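Local coordinates for cycloserine biosynthesis protein DcsG (Streptomyces lavendulae, PDB 6JIL) that closes O-ureido-D-serine into the antibiotic D-cycloserine at the expense of ATP, as a magnesium-dependent monomeric ligase of the ATP-grasp family, at residues 48-53 / 76-81; 84-89 / 271-276. One frame throughout, in Å; residues are numbered along the deposited sequence.

Contact 1. Residues 48-53 / 76-81; sequences FEAVVF and VTRLIT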
loop_
_atom_site.group_PDB
_atom_site.type_symbol
_atom_site.label_atom_id
_atom_site.label_comp_id
_atom_site.label_asym_id
_atom_site.label_seq_id
_atom_site.Cartn_x
_atom_site.Cartn_y
_atom_site.Cartn_z
ATOM N N PHE A 48 6.433 -21.775 -12.674
ATOM C CA PHE A 48 5.676 -20.650 -13.211
ATOM C C PHE A 48 6.379 -19.793 -14.257
ATOM O O PHE A 48 7.601 -19.659 -14.263
ATOM C CB PHE A 48 5.211 -19.740 -12.070
ATOM C CG PHE A 48 4.486 -20.463 -10.979
ATOM C CD1 PHE A 48 5.135 -20.805 -9.803
ATOM C CD2 PHE A 48 3.156 -20.828 -11.140
ATOM C CE1 PHE A 48 4.468 -21.499 -8.805
ATOM C CE2 PHE A 48 2.481 -21.523 -10.150
ATOM C CZ PHE A 48 3.137 -21.859 -8.979
ATOM N N GLU A 49 5.577 -19.207 -15.138
ATOM C CA GLU A 49 6.071 -18.329 -16.191
ATOM C C GLU A 49 6.388 -17.019 -15.493
ATOM O O GLU A 49 7.386 -16.369 -15.771
ATOM C CB GLU A 49 4.974 -18.089 -17.234
ATOM C CG GLU A 49 5.473 -17.648 -18.594
ATOM C CD GLU A 49 5.901 -18.825 -19.457
ATOM O OE1 GLU A 49 6.472 -18.598 -20.550
ATOM O OE2 GLU A 49 5.656 -19.982 -19.042
ATOM N N ALA A 50 5.509 -16.640 -14.579
ATOM C CA ALA A 50 5.665 -15.419 -13.815
ATOM C C ALA A 50 4.918 -15.539 -12.492
ATOM O O ALA A 50 4.167 -16.487 -12.264
ATOM C CB ALA A 50 5.142 -14.229 -14.601
ATOM N N VAL A 51 5.134 -14.556 -11.630
ATOM C CA VAL A 51 4.510 -14.517 -10.323
ATOM C C VAL A 51 3.955 -13.126 -10.051
ATOM O O VAL A 51 4.558 -12.129 -10.437
ATOM C CB VAL A 51 5.542 -14.879 -9.225
ATOM C CG1 VAL A 51 4.986 -14.576 -7.856
ATOM C CG2 VAL A 51 5.902 -16.358 -9.324
ATOM N N VAL A 52 2.789 -13.074 -9.415
ATOM C CA VAL A 52 2.156 -11.817 -9.032
ATOM C C VAL A 52 1.826 -11.882 -7.544
ATOM O O VAL A 52 1.237 -12.856 -7.061
ATOM C CB VAL A 52 0.846 -11.542 -9.809
ATOM C CG1 VAL A 52 0.091 -10.389 -9.160
ATOM C CG2 VAL A 52 1.161 -11.187 -11.245
ATOM N N PHE A 53 2.223 -10.844 -6.818
ATOM C CA PHE A 53 1.964 -10.784 -5.387
ATOM C C PHE A 53 0.603 -10.137 -5.167
ATOM O O PHE A 53 0.419 -8.938 -5.383
ATOM C CB PHE A 53 3.065 -9.988 -4.698
ATOM C CG PHE A 53 4.436 -10.524 -4.957
ATOM C CD1 PHE A 53 5.372 -9.774 -5.651
ATOM C CD2 PHE A 53 4.802 -11.774 -4.491
ATOM C CE1 PHE A 53 6.659 -10.267 -5.872
ATOM C CE2 PHE A 53 6.081 -12.267 -4.708
ATOM C CZ PHE A 53 7.010 -11.505 -5.402
ATOM N N VAL A 76 14.381 -17.934 -9.829
ATOM C CA VAL A 76 13.831 -19.104 -10.495
ATOM C C VAL A 76 12.708 -18.822 -11.498
ATOM O O VAL A 76 12.373 -19.677 -12.323
ATOM C CB VAL A 76 13.358 -20.130 -9.433
ATOM C CG1 VAL A 76 11.923 -19.848 -9.006
ATOM C CG2 VAL A 76 13.523 -21.528 -9.966
ATOM N N THR A 77 12.130 -17.627 -11.431
ATOM C CA THR A 77 11.054 -17.253 -12.347
ATOM C C THR A 77 10.914 -15.745 -12.399
ATOM O O THR A 77 11.493 -15.034 -11.579
ATOM C CB THR A 77 9.694 -17.858 -11.925
ATOM O OG1 THR A 77 8.671 -17.390 -12.814
ATOM C CG2 THR A 77 9.337 -17.455 -10.504
ATOM N N ARG A 78 10.133 -15.263 -13.359
ATOM C CA ARG A 78 9.919 -13.832 -13.541
ATOM C C ARG A 78 8.876 -13.202 -12.611
ATOM O O ARG A 78 7.759 -13.705 -12.471
ATOM C CB ARG A 78 9.520 -13.555 -14.993
ATOM C CG ARG A 78 9.178 -12.102 -15.257
ATOM C CD ARG A 78 8.401 -11.914 -16.557
ATOM N NE ARG A 78 7.949 -10.530 -16.705
ATOM C CZ ARG A 78 7.171 -10.095 -17.692
ATOM N NH1 ARG A 78 6.756 -10.940 -18.628
ATOM N NH2 ARG A 78 6.810 -8.817 -17.744
ATOM N N LEU A 79 9.240 -12.089 -11.986
ATOM C CA LEU A 79 8.308 -11.381 -11.111
ATOM C C LEU A 79 7.694 -10.225 -11.904
ATOM O O LEU A 79 8.421 -9.418 -12.483
ATOM C CB LEU A 79 9.033 -10.817 -9.888
ATOM C CG LEU A 79 9.758 -11.799 -8.972
ATOM C CD1 LEU A 79 10.504 -11.011 -7.921
ATOM C CD2 LEU A 79 8.759 -12.755 -8.319
ATOM N N ILE A 80 6.367 -10.151 -11.949
ATOM C CA ILE A 80 5.710 -9.061 -12.670
ATOM C C ILE A 80 6.196 -7.739 -12.073
ATOM O O ILE A 80 6.457 -6.778 -12.796
ATOM C CB ILE A 80 4.169 -9.151 -12.574
ATOM C CG1 ILE A 80 3.684 -10.436 -13.254
ATOM C CG2 ILE A 80 3.538 -7.948 -13.242
ATOM C CD1 ILE A 80 4.162 -10.588 -14.692
ATOM N N THR A 81 6.308 -7.699 -10.750
ATOM C CA THR A 81 6.823 -6.520 -10.062
ATOM C C THR A 81 8.239 -6.919 -9.656
ATOM O O THR A 81 8.422 -7.632 -8.670
ATOM C CB THR A 81 6.009 -6.177 -8.790
ATOM O OG1 THR A 81 5.961 -7.315 -7.921
ATOM C CG2 THR A 81 4.596 -5.753 -9.160
HETATM O O HOH W 1 3.176 -8.597 -7.915
#
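Thr-77 OG1 donates to Phe-48 O at 2.9 Å, arriving from above the carbonyl plane. The bond stands at the entry to a beta-alpha-beta unit in which strand 50-55 and the short strand 78-79 run parallel after a crossover through helix 63-76. A chi1 of 177° turns the Thr-77 hydroxyl away from its own N and onto the Phe-48 carbonyl, while its CG2 meets Val-51 CG2, the two side chains set nearly perpendicular. Two backbone bonds then flank Leu-79: Val-51 N gives to Arg-78 O at 2.9 Å and is bent at the hydrogen (134°), whereas Ile-80 N gives to Val-51 O almost straight (174°). Leu-79 lies on the face of Val-51, where its CD2 touches Val-51 CB. Leu-79 CD2 also lies 3.6 Å from Phe-53 CZ; helix 63-76 packs on this side, Val-73 and Ser-74 against Leu-79, Phe-69 and Cys-70 against Phe-53. On the side of Ala-50, Ile-80 spans two residues: Ile-80 CG1 sits tightly against Val-52 CG2 at 3.3 Å, and Ile-80 CD1 meets Ala-50 CB at 3.8 Å. That same CD1 lies over the centre of the Arg-78 guanidinium, 4.2 Å above its plane, and Arg-78 NH1 bonds to Arg-296 O. Beyond strand 50-55, strand 4-8 continues the four-stranded parallel sheet. Where the two segments part, one water bridges them: it accepts from Phe-53 N and is hydrogen-bonded to Thr-81 OG1, which also rests at the Phe-53 ring edge, 3.4 Å from Phe-53 CD1.

Contact 2. Residues 84-89 / 271-276; sequences PLVRWA and ELCEPS. With MG (magnesium ion), chain I.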
loop_
_atom_site.group_PDB
_atom_site.type_symbol
_atom_site.label_atom_id
_atom_site.label_comp_id
_atom_site.label_asym_id
_atom_site.label_seq_id
_atom_site.Cartn_x
_atom_site.Cartn_y
_atom_site.Cartn_z
ATOM N N PRO A 84 13.444 -4.355 -7.440
ATOM C CA PRO A 84 13.577 -2.937 -7.085
ATOM C C PRO A 84 12.224 -2.353 -6.670
ATOM O O PRO A 84 12.122 -1.675 -5.648
ATOM C CB PRO A 84 14.124 -2.309 -8.367
ATOM C CG PRO A 84 14.957 -3.410 -8.931
ATOM C CD PRO A 84 14.062 -4.626 -8.749
ATOM N N LEU A 85 11.191 -2.640 -7.464
ATOM C CA LEU A 85 9.833 -2.164 -7.190
ATOM C C LEU A 85 9.328 -2.731 -5.866
ATOM O O LEU A 85 8.757 -2.014 -5.054
ATOM C CB LEU A 85 8.872 -2.602 -8.305
ATOM C CG LEU A 85 7.614 -1.775 -8.617
ATOM C CD1 LEU A 85 6.572 -2.697 -9.209
ATOM C CD2 LEU A 85 7.066 -1.095 -7.381
ATOM N N VAL A 86 9.534 -4.024 -5.654
ATOM C CA VAL A 86 9.084 -4.666 -4.427
ATOM C C VAL A 86 9.667 -4.036 -3.162
ATOM O O VAL A 86 8.920 -3.660 -2.259
ATOM C CB VAL A 86 9.415 -6.182 -4.437
ATOM C CG1 VAL A 86 9.075 -6.815 -3.077
ATOM C CG2 VAL A 86 8.631 -6.870 -5.553
ATOM N N ARG A 87 10.990 -3.916 -3.090
ATOM C CA ARG A 87 11.625 -3.337 -1.907
ATOM C C ARG A 87 11.147 -1.912 -1.655
ATOM O O ARG A 87 10.929 -1.505 -0.512
ATOM C CB ARG A 87 13.153 -3.309 -2.051
ATOM C CG ARG A 87 13.805 -4.647 -2.336
ATOM C CD ARG A 87 15.328 -4.547 -2.264
ATOM N NE ARG A 87 15.966 -5.509 -3.163
ATOM C CZ ARG A 87 16.256 -5.271 -4.443
ATOM N NH1 ARG A 87 15.975 -4.092 -4.987
ATOM N NH2 ARG A 87 16.811 -6.220 -5.190
ATOM N N TRP A 88 10.999 -1.160 -2.739
ATOM C CA TRP A 88 10.582 0.235 -2.678
ATOM C C TRP A 88 9.108 0.399 -2.287
ATOM O O TRP A 88 8.762 1.284 -1.496
ATOM C CB TRP A 88 10.831 0.895 -4.039
ATOM C CG TRP A 88 10.707 2.393 -4.044
ATOM C CD1 TRP A 88 11.592 3.288 -3.522
ATOM C CD2 TRP A 88 9.625 3.164 -4.575
ATOM N NE1 TRP A 88 11.131 4.565 -3.693
ATOM C CE2 TRP A 88 9.925 4.522 -4.336
ATOM C CE3 TRP A 88 8.432 2.841 -5.229
ATOM C CZ2 TRP A 88 9.074 5.561 -4.726
ATOM C CZ3 TRP A 88 7.580 3.877 -5.617
ATOM C CH2 TRP A 88 7.911 5.222 -5.361
ATOM N N ALA A 89 8.253 -0.467 -2.831
ATOM C CA ALA A 89 6.819 -0.403 -2.585
ATOM C C ALA A 89 6.398 -0.878 -1.212
ATOM O O ALA A 89 5.336 -0.502 -0.734
ATOM C CB ALA A 89 6.067 -1.198 -3.660
ATOM N N GLU A 271 0.033 1.656 -2.963
ATOM C CA GLU A 271 0.396 0.237 -3.017
ATOM C C GLU A 271 0.600 -0.264 -4.442
ATOM O O GLU A 271 -0.337 -0.317 -5.247
ATOM C CB GLU A 271 -0.665 -0.601 -2.296
ATOM C CG GLU A 271 -0.553 -0.506 -0.780
ATOM C CD GLU A 271 -1.724 -1.133 -0.061
ATOM O OE1 GLU A 271 -2.118 -2.263 -0.412
ATOM O OE2 GLU A 271 -2.252 -0.496 0.862
ATOM N N LEU A 272 1.834 -0.656 -4.736
ATOM C CA LEU A 272 2.195 -1.119 -6.065
ATOM C C LEU A 272 2.626 -2.573 -6.139
ATOM O O LEU A 272 2.682 -3.154 -7.224
ATOM C CB LEU A 272 3.317 -0.238 -6.601
ATOM C CG LEU A 272 3.043 1.248 -6.384
ATOM C CD1 LEU A 272 4.211 2.057 -6.890
ATOM C CD2 LEU A 272 1.750 1.641 -7.092
ATOM N N CYS A 273 2.934 -3.159 -4.988
ATOM C CA CYS A 273 3.391 -4.539 -4.946
ATOM C C CYS A 273 2.264 -5.543 -4.806
ATOM O O CYS A 273 2.045 -6.346 -5.706
ATOM C CB CYS A 273 4.380 -4.727 -3.804
ATOM S SG CYS A 273 5.030 -6.394 -3.705
ATOM N N GLU A 274 1.566 -5.502 -3.673
ATOM C CA GLU A 274 0.450 -6.408 -3.406
ATOM C C GLU A 274 -0.759 -5.629 -2.872
ATOM O O GLU A 274 -1.178 -5.811 -1.732
ATOM C CB GLU A 274 0.878 -7.472 -2.392
ATOM C CG GLU A 274 1.826 -6.974 -1.313
ATOM C CD GLU A 274 1.322 -5.728 -0.609
ATOM O OE1 GLU A 274 1.297 -4.649 -1.242
ATOM O OE2 GLU A 274 0.943 -5.826 0.577
ATOM N N PRO A 275 -1.343 -4.758 -3.704
ATOM C CA PRO A 275 -2.495 -3.954 -3.297
ATOM C C PRO A 275 -3.856 -4.613 -3.337
ATOM O O PRO A 275 -4.132 -5.489 -4.165
ATOM C CB PRO A 275 -2.458 -2.813 -4.285
ATOM C CG PRO A 275 -2.095 -3.549 -5.557
ATOM C CD PRO A 275 -0.944 -4.415 -5.085
ATOM N N SER A 276 -4.709 -4.182 -2.423
ATOM C CA SER A 276 -6.083 -4.625 -2.446
ATOM C C SER A 276 -6.516 -3.676 -3.563
ATOM O O SER A 276 -6.215 -2.475 -3.515
ATOM C CB SER A 276 -6.789 -4.270 -1.144
ATOM O OG SER A 276 -8.191 -4.161 -1.337
HETATM MG MG MG I . -1.434 -0.040 2.874
HETATM O O HOH W 2 2.927 -2.189 -2.395
HETATM O O HOH W 3 0.572 -1.128 3.134
#
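The Trp-88 indole presents an edge to Leu-272: Trp-88 CZ3 meets Leu-272 CD1 at 4.0 Å, with the methyl near the ring plane. Around the rest of the indole, His-243 brings its ring at about 30° to it, Ser-240 and Leu-244 of helix 227-244 touch it, and NE1 bonds to Asp-97. Chi1 of -168° carries the Trp-88 indole away from its own N, and chi2 of 74° turns the six-membered ring toward Leu-272. The leucine is held from several sides: Leu-272 CB rests 3.9 Å from Leu-85 CD2, the two side chains crossing almost squarely, and touches Ala-89 CB, while Leu-237 and Ser-240 also pack against it. One residue on, Cys-273 CB lies 3.9 Å from Ala-89 CB. Cys-273 SG points at the fork of Val-86, equally far from Val-86 CG1 and CG2 at 4.1 Å each, so helix 83-89 meets the loop through apolar groups. One water links the segments, though weakly on the helix side: it accepts from Cys-273 N at 2.8 Å, donates to Glu-274 OE1 at 3.2 Å and donates weakly to Ala-89 O. Glu-274 OE2 bonds to Trp-59 NE1, which fixes the carboxylate from its other oxygen. Glu-271 turns away from the helix: OE2 binds magnesium at 2.2 Å, beside a water ligand, and OE1 forms a salt bridge with Arg-254. Glu-269 and Glu-271, paired acidic ligands at the end of strand 265-271, form the kind of magnesium site characteristic of ATP-grasp enzymes.

Overall arrangement
From the N terminus, strand 50-55 follows strands 4-8 and 33-37, and contact 1 closes the local crossover through helix 63-76, 23 residues apart at its nearest ends. The chain then runs straight into helix 83-89, which opens contact 2; this one waits 182 residues, through most of the ATP-grasp region, until the loop after strand 265-271 returns. The two contacts therefore lie in series, neither nested nor crossed. Their centres are 14 Å apart, yet they touch: Thr-81 O packs on Val-86 CG2, and Phe-53 O on Glu-274 CB. Together they tie the N-terminal parallel sheet to the magnesium-bearing end of the five-stranded antiparallel sheet.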